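Local coordinates for reticulocyte binding protein (Streptococcus agalactiae COH1, PDB 3FAW) that probably hydrolyses the alpha-1,6 linkages of pullulan and related branched glucans, as a secreted, cell-wall-associated pullulanase of the alpha-amylase family, at residues A[306-311]-A[696-701]; A[687-692]-A[779-784]; A[263-268]-A[563-568]. All blocks are in the same frame, centred on the assembly; numbering follows the deposited sequence.

Contact 1 of 3, residues A[306-311]-A[696-701]; sequences QKLGVT and GLITLR. With CA (calcium ion), chain C.
Ile-698 reaches from one helix to the end of another and lays its CD1 over Leu-308 and Val-310. The side chains of Leu-308 and Ile-698 run at about a right angle, so the isoleucine end group meets the flank of the leucine, CD1 lying 3.9 Å from Leu-308 CG. Val-310 turns its CB away from the helix, yet its CG1 still comes within 4.2 Å of Ile-698 CD1. With CG1 of Ile-698 opposite the carbonyl carbon (chi1 -66°), the branch ending in CD1 is directed to the leucine and CG2 to the backbone, 3.3 Å from Gly-309 O. Glycine suits that place twice over. Its phi of 109° is taken up readily only by a residue without a side chain, and the bare CA leaves room for the isoleucine branch.

Gly-309 is the first residue beyond helix 302-308, and the chain runs on into strand 312-315, the second strand of the TIM barrel; helix 685-703, which comes after the last barrel strand, 614-618, packs here on the end of helix 302-308. Leu-308 and Val-310 also touch Tyr-271 of the first strand, and Gly-309 O accepts a hydrogen bond from Arg-702.

Beside this apolar contact sits a calcium ion, bound by Lys-307 O at 2.3 Å and by four waters. One of them donates to Leu-308 O and another to Gln-306 O, so three carbonyls at the helix C terminus serve the ion, one directly and two through water; the negative end of the helix dipole probably favours a cation there. Water 3 lies 2.7 Å from Thr-699 OG1 in a hydrogen bond that joins the ion to the second helix.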
loop_
_atom_site.group_PDB
_atom_site.type_symbol
_atom_site.label_atom_id
_atom_site.label_comp_id
_atom_site.label_asym_id
_atom_site.label_seq_id
_atom_site.Cartn_x
_atom_site.Cartn_y
_atom_site.Cartn_z
ATOM N N GLN A 306 -4.496 -21.534 3.622
ATOM C CA GLN A 306 -5.745 -21.988 4.240
ATOM C C GLN A 306 -5.446 -22.701 5.563
ATOM O O GLN A 306 -6.092 -22.437 6.578
ATOM C CB GLN A 306 -6.520 -22.918 3.300
ATOM C CG GLN A 306 -7.872 -23.366 3.845
ATOM C CD GLN A 306 -8.630 -24.293 2.903
ATOM O OE1 GLN A 306 -8.054 -24.882 1.983
ATOM N NE2 GLN A 306 -9.930 -24.434 3.140
ATOM N N LYS A 307 -4.464 -23.600 5.543
ATOM C CA LYS A 307 -4.041 -24.314 6.750
ATOM C C LYS A 307 -3.422 -23.360 7.774
ATOM O O LYS A 307 -3.712 -23.453 8.964
ATOM C CB LYS A 307 -3.044 -25.422 6.405
ATOM C CG LYS A 307 -3.632 -26.585 5.610
ATOM C CD LYS A 307 -2.523 -27.475 5.049
ATOM C CE LYS A 307 -3.075 -28.722 4.358
ATOM N NZ LYS A 307 -3.669 -28.430 3.019
ATOM N N LEU A 308 -2.574 -22.445 7.305
ATOM C CA LEU A 308 -1.937 -21.452 8.176
ATOM C C LEU A 308 -2.963 -20.713 9.033
ATOM O O LEU A 308 -2.721 -20.470 10.220
ATOM C CB LEU A 308 -1.117 -20.449 7.354
ATOM C CG LEU A 308 -0.339 -19.389 8.147
ATOM C CD1 LEU A 308 0.544 -20.039 9.215
ATOM C CD2 LEU A 308 0.494 -18.503 7.219
ATOM N N GLY A 309 -4.089 -20.347 8.416
ATOM C CA GLY A 309 -5.263 -19.839 9.132
ATOM C C GLY A 309 -5.565 -18.357 8.969
ATOM O O GLY A 309 -6.476 -17.840 9.612
ATOM N N VAL A 310 -4.803 -17.670 8.124
ATOM C CA VAL A 310 -5.026 -16.248 7.869
ATOM C C VAL A 310 -6.393 -16.048 7.215
ATOM O O VAL A 310 -6.902 -16.945 6.537
ATOM C CB VAL A 310 -3.919 -15.646 6.967
ATOM C CG1 VAL A 310 -2.566 -15.730 7.663
ATOM C CG2 VAL A 310 -3.880 -16.348 5.605
ATOM N N THR A 311 -6.991 -14.882 7.437
ATOM C CA THR A 311 -8.312 -14.575 6.876
ATOM C C THR A 311 -8.195 -13.865 5.526
ATOM O O THR A 311 -8.982 -14.130 4.612
ATOM C CB THR A 311 -9.145 -13.691 7.830
ATOM O OG1 THR A 311 -8.525 -12.404 7.978
ATOM C CG2 THR A 311 -9.284 -14.356 9.193
ATOM N N GLY A 696 -0.623 -22.335 15.076
ATOM C CA GLY A 696 -1.386 -22.550 16.308
ATOM C C GLY A 696 -1.797 -21.276 17.033
ATOM O O GLY A 696 -2.843 -21.232 17.682
ATOM N N LEU A 697 -0.964 -20.243 16.942
ATOM C CA LEU A 697 -1.291 -18.933 17.504
ATOM C C LEU A 697 -2.437 -18.272 16.732
ATOM O O LEU A 697 -3.252 -17.563 17.319
ATOM C CB LEU A 697 -0.057 -18.018 17.510
ATOM C CG LEU A 697 1.037 -18.363 18.524
ATOM C CD1 LEU A 697 2.291 -17.530 18.279
ATOM C CD2 LEU A 697 0.527 -18.175 19.953
ATOM N N ILE A 698 -2.507 -18.509 15.425
ATOM C CA ILE A 698 -3.612 -17.988 14.618
ATOM C C ILE A 698 -4.931 -18.672 15.000
ATOM O O ILE A 698 -5.959 -18.009 15.120
ATOM C CB ILE A 698 -3.357 -18.126 13.101
ATOM C CG1 ILE A 698 -2.185 -17.234 12.670
ATOM C CG2 ILE A 698 -4.618 -17.731 12.308
ATOM C CD1 ILE A 698 -1.644 -17.551 11.287
ATOM N N THR A 699 -4.889 -19.989 15.200
ATOM C CA THR A 699 -6.066 -20.749 15.637
ATOM C C THR A 699 -6.581 -20.223 16.976
ATOM O O THR A 699 -7.769 -19.938 17.120
ATOM C CB THR A 699 -5.753 -22.251 15.781
ATOM O OG1 THR A 699 -5.259 -22.761 14.538
ATOM C CG2 THR A 699 -7.000 -23.042 16.203
ATOM N N LEU A 700 -5.681 -20.093 17.947
ATOM C CA LEU A 700 -6.023 -19.512 19.246
ATOM C C LEU A 700 -6.738 -18.169 19.081
ATOM O O LEU A 700 -7.826 -17.966 19.625
ATOM C CB LEU A 700 -4.764 -19.336 20.105
ATOM C CG LEU A 700 -4.922 -18.628 21.454
ATOM C CD1 LEU A 700 -6.011 -19.280 22.302
ATOM C CD2 LEU A 700 -3.593 -18.599 22.198
ATOM N N ARG A 701 -6.134 -17.266 18.317
ATOM C CA ARG A 701 -6.695 -15.925 18.109
ATOM C C ARG A 701 -8.131 -15.962 17.581
ATOM O O ARG A 701 -8.989 -15.242 18.077
ATOM C CB ARG A 701 -5.818 -15.109 17.154
ATOM C CG ARG A 701 -6.345 -13.709 16.896
ATOM C CD ARG A 701 -5.353 -12.836 16.145
ATOM N NE ARG A 701 -5.832 -11.458 16.054
ATOM C CZ ARG A 701 -5.828 -10.583 17.062
ATOM N NH1 ARG A 701 -5.349 -10.916 18.254
ATOM N NH2 ARG A 701 -6.298 -9.359 16.871
HETATM CA CA CA C . -5.021 -24.243 10.708
HETATM O O HOH W 1 -6.673 -23.132 9.388
HETATM O O HOH W 2 -4.136 -22.155 12.004
HETATM O O HOH W 3 -6.650 -23.559 12.336
HETATM O O HOH W 4 -2.904 -25.413 11.020
#

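Contact 2 of 3, residues A[687-692]-A[779-784]; sequences STKTQA and DADQAG
A salt bridge between Lys-689 and Asp-781 carries this contact: NZ donates to OD1 over 2.8 Å, coming in 40° above the carboxylate plane. Lysine suits the place because its chain, extended throughout from a CG opposite the backbone N (chi1 -179°), spans the gap from helix 685-703 to the loop. On the way CE passes 3.5 Å from Asp-781 O.

The loop that presents Asp-781 is shaped by an Asx turn. Asp-779 OD1 accepts from the backbone N of both Asp-781 and Gln-782, each at 2.8 Å; the second donor lies nearly on the C-O axis. Asp-779 OD2 accepts from Arg-792 N, so one oxygen shapes the turn following strand 775-778 of the C-terminal beta domain and the other ties it to the chain farther on.

Water fills in between the backbones. Water 5 lies 3.0 Å from Lys-689 O and 2.8 Å from Asp-781 O, and Ala-783 N donates to water 6, which makes a weak bond to Ala-692 O. Farther along, the small methyl of Ala-783 rests on Tyr-693 and Leu-697 of the helix.

With one charged pair, bridging waters and little apolar overlap, this part of the join between helix and beta domain is a surface contact, and solvent would probably weaken the attraction of its charges.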
loop_
_atom_site.group_PDB
_atom_site.type_symbol
_atom_site.label_atom_id
_atom_site.label_comp_id
_atom_site.label_asym_id
_atom_site.label_seq_id
_atom_site.Cartn_x
_atom_site.Cartn_y
_atom_site.Cartn_z
ATOM N N SER A 687 12.723 -23.991 11.673
ATOM C CA SER A 687 11.793 -23.104 10.970
ATOM C C SER A 687 10.394 -23.710 10.833
ATOM O O SER A 687 9.399 -22.986 10.866
ATOM C CB SER A 687 12.346 -22.728 9.590
ATOM O OG SER A 687 12.505 -23.871 8.770
ATOM N N THR A 688 10.318 -25.030 10.680
ATOM C CA THR A 688 9.028 -25.724 10.615
ATOM C C THR A 688 8.339 -25.764 11.988
ATOM O O THR A 688 7.111 -25.689 12.072
ATOM C CB THR A 688 9.153 -27.154 10.017
ATOM O OG1 THR A 688 10.127 -27.922 10.739
ATOM C CG2 THR A 688 9.557 -27.078 8.547
ATOM N N LYS A 689 9.124 -25.871 13.058
ATOM C CA LYS A 689 8.580 -25.747 14.417
ATOM C C LYS A 689 8.008 -24.349 14.645
ATOM O O LYS A 689 6.946 -24.194 15.247
ATOM C CB LYS A 689 9.650 -26.045 15.470
ATOM C CG LYS A 689 9.145 -25.960 16.916
ATOM C CD LYS A 689 10.168 -26.522 17.897
ATOM C CE LYS A 689 9.697 -26.388 19.331
ATOM N NZ LYS A 689 10.733 -26.828 20.303
ATOM N N THR A 690 8.725 -23.339 14.158
ATOM C CA THR A 690 8.291 -21.951 14.256
ATOM C C THR A 690 7.003 -21.695 13.463
ATOM O O THR A 690 6.127 -20.968 13.928
ATOM C CB THR A 690 9.405 -20.990 13.788
ATOM O OG1 THR A 690 10.512 -21.070 14.695
ATOM C CG2 THR A 690 8.909 -19.551 13.731
ATOM N N GLN A 691 6.879 -22.303 12.283
ATOM C CA GLN A 691 5.690 -22.104 11.451
ATOM C C GLN A 691 4.464 -22.815 12.043
ATOM O O GLN A 691 3.348 -22.284 11.982
ATOM C CB GLN A 691 5.963 -22.484 9.978
ATOM C CG GLN A 691 5.451 -23.832 9.513
ATOM C CD GLN A 691 3.969 -23.828 9.177
ATOM O OE1 GLN A 691 3.478 -22.964 8.449
ATOM N NE2 GLN A 691 3.256 -24.812 9.690
ATOM N N ALA A 692 4.678 -23.999 12.622
ATOM C CA ALA A 692 3.615 -24.723 13.320
ATOM C C ALA A 692 3.197 -23.970 14.582
ATOM O O ALA A 692 2.027 -23.973 14.957
ATOM C CB ALA A 692 4.072 -26.147 13.670
ATOM N N ASP A 779 2.919 -23.354 25.170
ATOM C CA ASP A 779 4.142 -23.498 25.964
ATOM C C ASP A 779 5.366 -23.201 25.091
ATOM O O ASP A 779 5.233 -22.566 24.045
ATOM C CB ASP A 779 4.189 -24.879 26.653
ATOM C CG ASP A 779 4.538 -26.020 25.710
ATOM O OD1 ASP A 779 4.637 -25.808 24.486
ATOM O OD2 ASP A 779 4.718 -27.151 26.213
ATOM N N ALA A 780 6.547 -23.643 25.520
ATOM C CA ALA A 780 7.787 -23.378 24.784
ATOM C C ALA A 780 7.872 -24.107 23.435
ATOM O O ALA A 780 8.574 -23.651 22.524
ATOM C CB ALA A 780 8.992 -23.733 25.651
ATOM N N ASP A 781 7.166 -25.232 23.311
ATOM C CA ASP A 781 7.264 -26.092 22.124
ATOM C C ASP A 781 6.099 -25.978 21.142
ATOM O O ASP A 781 6.286 -26.153 19.932
ATOM C CB ASP A 781 7.389 -27.556 22.549
ATOM C CG ASP A 781 8.707 -27.861 23.229
ATOM O OD1 ASP A 781 9.725 -27.214 22.900
ATOM O OD2 ASP A 781 8.721 -28.764 24.087
ATOM N N GLN A 782 4.901 -25.714 21.654
ATOM C CA GLN A 782 3.698 -25.778 20.829
ATOM C C GLN A 782 2.657 -24.744 21.214
ATOM O O GLN A 782 2.632 -24.248 22.339
ATOM C CB GLN A 782 3.079 -27.180 20.894
ATOM C CG GLN A 782 2.578 -27.589 22.273
ATOM C CD GLN A 782 2.185 -29.053 22.338
ATOM O OE1 GLN A 782 2.914 -29.877 22.891
ATOM N NE2 GLN A 782 1.033 -29.385 21.768
ATOM N N ALA A 783 1.792 -24.445 20.252
ATOM C CA ALA A 783 0.720 -23.480 20.425
ATOM C C ALA A 783 -0.570 -24.031 19.821
ATOM O O ALA A 783 -0.542 -24.768 18.830
ATOM C CB ALA A 783 1.094 -22.169 19.769
ATOM N N GLY A 784 -1.696 -23.676 20.431
ATOM C CA GLY A 784 -3.004 -24.118 19.958
ATOM C C GLY A 784 -4.095 -23.849 20.971
ATOM O O GLY A 784 -3.946 -22.985 21.833
HETATM O O HOH W 5 5.309 -25.609 17.368
HETATM O O HOH W 6 2.611 -25.588 17.556
#

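Contact 3 of 3, residues A[263-268]-A[563-568]; sequences KGRQDA and PGDVVQ. With CA (calcium ion), chain E.
Asp-565 OD1 is gripped from several directions: Arg-265 NH2 donates to it over 3.1 Å, a calcium ion binds it at 2.8 Å, and water 7 lies within hydrogen-bonding reach. The site belongs to the TIM barrel. Segment 263-268 leads into the first strand, 269-273, and Asp-565 directly precedes the seventh, 566-568, so the ion sits by the N-terminal ends of the strands, whereas the active sites of such barrels lie at the C-terminal ends.

Aspartate suits this place because its two oxygens hold the metal together, OD2 more closely at 2.4 Å. Met-507, Thr-510, Asp-511 and Asp-561 contribute to the same site. The arginine bond is not straight (139° at the hydrogen), and the guanidinium and carboxylate planes stand 79° apart, so the pair is a single-contact salt bridge with no side-by-side pairing. Arginine so close to a cation is plausible among these carboxylates, whose negative charge should offset both.

The Arg-265 side chain leaves with CG between the backbone N and the carbonyl carbon (chi1 56°), then runs extended to NE along Gly-564. There NE comes within 3.4 Å of Gly-564 CA, an approach that the bare glycine permits. One guanidinium face lies over the peptide that follows, with Gly-564 O and Asp-565 N off toward its rim, while water 7 meets the edge in plane.

Beside it Gln-266 OE1 accepts from water 8, which in turn takes a weak bond from Gly-564 N. Asp-267, last residue of the 3-10 segment that carries Arg-265, has a side chain short enough to fold back on the loop before it: its OD2 receives Lys-263 N at 2.8 Å.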
loop_
_atom_site.group_PDB
_atom_site.type_symbol
_atom_site.label_atom_id
_atom_site.label_comp_id
_atom_site.label_asym_id
_atom_site.label_seq_id
_atom_site.Cartn_x
_atom_site.Cartn_y
_atom_site.Cartn_z
ATOM N N LYS A 263 -16.710 -10.522 11.612
ATOM C CA LYS A 263 -17.748 -9.529 11.913
ATOM C C LYS A 263 -17.235 -8.090 11.894
ATOM O O LYS A 263 -17.977 -7.162 12.217
ATOM C CB LYS A 263 -18.360 -9.823 13.283
ATOM C CG LYS A 263 -19.002 -11.191 13.397
ATOM C CD LYS A 263 -19.564 -11.414 14.784
ATOM C CE LYS A 263 -20.090 -12.829 14.942
ATOM N NZ LYS A 263 -20.464 -13.118 16.351
ATOM N N GLY A 264 -15.977 -7.899 11.516
ATOM C CA GLY A 264 -15.374 -6.572 11.559
ATOM C C GLY A 264 -13.873 -6.587 11.351
ATOM O O GLY A 264 -13.246 -7.639 11.354
ATOM N N ARG A 265 -13.307 -5.398 11.177
ATOM C CA ARG A 265 -11.872 -5.237 10.902
ATOM C C ARG A 265 -10.957 -5.829 11.996
ATOM O O ARG A 265 -9.843 -6.258 11.709
ATOM C CB ARG A 265 -11.540 -3.759 10.634
ATOM C CG ARG A 265 -11.943 -2.795 11.747
ATOM C CD ARG A 265 -11.848 -1.339 11.296
ATOM N NE ARG A 265 -12.195 -0.429 12.389
ATOM C CZ ARG A 265 -11.804 0.840 12.495
ATOM N NH1 ARG A 265 -11.032 1.400 11.569
ATOM N NH2 ARG A 265 -12.180 1.558 13.552
ATOM N N GLN A 266 -11.444 -5.878 13.236
ATOM C CA GLN A 266 -10.708 -6.496 14.346
ATOM C C GLN A 266 -10.601 -8.033 14.253
ATOM O O GLN A 266 -9.786 -8.636 14.951
ATOM C CB GLN A 266 -11.312 -6.070 15.699
ATOM C CG GLN A 266 -12.653 -6.732 16.091
ATOM C CD GLN A 266 -13.874 -6.143 15.385
ATOM O OE1 GLN A 266 -13.827 -5.040 14.836
ATOM N NE2 GLN A 266 -14.977 -6.884 15.409
ATOM N N ASP A 267 -11.419 -8.658 13.406
ATOM C CA ASP A 267 -11.357 -10.109 13.176
ATOM C C ASP A 267 -10.382 -10.510 12.057
ATOM O O ASP A 267 -10.128 -11.700 11.852
ATOM C CB ASP A 267 -12.748 -10.660 12.836
ATOM C CG ASP A 267 -13.715 -10.594 14.006
ATOM O OD1 ASP A 267 -13.276 -10.356 15.144
ATOM O OD2 ASP A 267 -14.925 -10.787 13.780
ATOM N N ALA A 268 -9.846 -9.527 11.338
ATOM C CA ALA A 268 -8.936 -9.796 10.225
ATOM C C ALA A 268 -7.551 -10.245 10.696
ATOM O O ALA A 268 -6.980 -9.671 11.628
ATOM C CB ALA A 268 -8.810 -8.566 9.327
ATOM N N PRO A 563 -10.170 -0.005 18.841
ATOM C CA PRO A 563 -9.099 -0.963 18.521
ATOM C C PRO A 563 -8.924 -1.227 17.021
ATOM O O PRO A 563 -7.813 -1.522 16.580
ATOM C CB PRO A 563 -9.531 -2.241 19.254
ATOM C CG PRO A 563 -10.981 -2.079 19.512
ATOM C CD PRO A 563 -11.235 -0.621 19.651
ATOM N N GLY A 564 -10.008 -1.108 16.255
ATOM C CA GLY A 564 -9.969 -1.256 14.804
ATOM C C GLY A 564 -9.164 -0.196 14.059
ATOM O O GLY A 564 -8.843 -0.379 12.877
ATOM N N ASP A 565 -8.830 0.904 14.736
ATOM C CA ASP A 565 -7.943 1.933 14.170
ATOM C C ASP A 565 -6.505 1.457 13.987
ATOM O O ASP A 565 -5.731 2.090 13.264
ATOM C CB ASP A 565 -7.881 3.164 15.082
ATOM C CG ASP A 565 -9.205 3.875 15.215
ATOM O OD1 ASP A 565 -10.080 3.711 14.339
ATOM O OD2 ASP A 565 -9.370 4.622 16.205
ATOM N N VAL A 566 -6.149 0.364 14.660
ATOM C CA VAL A 566 -4.762 -0.062 14.793
ATOM C C VAL A 566 -4.480 -1.370 14.053
ATOM O O VAL A 566 -5.143 -2.382 14.285
ATOM C CB VAL A 566 -4.401 -0.260 16.281
ATOM C CG1 VAL A 566 -2.939 -0.650 16.433
ATOM C CG2 VAL A 566 -4.702 1.002 17.069
ATOM N N VAL A 567 -3.494 -1.329 13.159
ATOM C CA VAL A 567 -2.964 -2.531 12.532
ATOM C C VAL A 567 -1.672 -2.920 13.259
ATOM O O VAL A 567 -0.664 -2.216 13.162
ATOM C CB VAL A 567 -2.680 -2.318 11.031
ATOM C CG1 VAL A 567 -2.270 -3.629 10.377
ATOM C CG2 VAL A 567 -3.902 -1.724 10.327
ATOM N N GLN A 568 -1.717 -4.032 13.992
ATOM C CA GLN A 568 -0.579 -4.498 14.799
ATOM C C GLN A 568 0.389 -5.309 13.943
ATOM O O GLN A 568 -0.002 -6.302 13.321
ATOM C CB GLN A 568 -1.056 -5.376 15.961
ATOM C CG GLN A 568 -2.131 -4.760 16.864
ATOM C CD GLN A 568 -1.581 -3.757 17.870
ATOM O OE1 GLN A 568 -0.571 -3.101 17.629
ATOM N NE2 GLN A 568 -2.262 -3.628 19.003
HETATM CA CA CA E . -11.216 5.977 15.416
HETATM O O HOH W 7 -10.354 4.303 11.444
HETATM O O HOH W 8 -12.968 -2.524 16.575
HETATM O O HOH W 9 -12.843 7.737 15.641
#

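In the fold
From the N terminus, segment 263-268 comes first, at the start of the barrel; contact 3 closes its loop with 563-568, bringing the approaches to strands one and seven together. Contact 1 opens within that loop, at 306-311, but closes beyond it at 696-701, so the two cross. It also crosses contact 2, which opens at 687-692 and closes at 779-784; contact 3 closes before contact 2 opens, so those two are in series. Helix 685-703 serves both contacts 1 and 2, meeting the end of helix 302-308 in one and the C-terminal beta domain in the other, and Leu-700 CB packs on Gly-784 O. Thr-311 touches Ala-268, which connects contact 1 with contact 3.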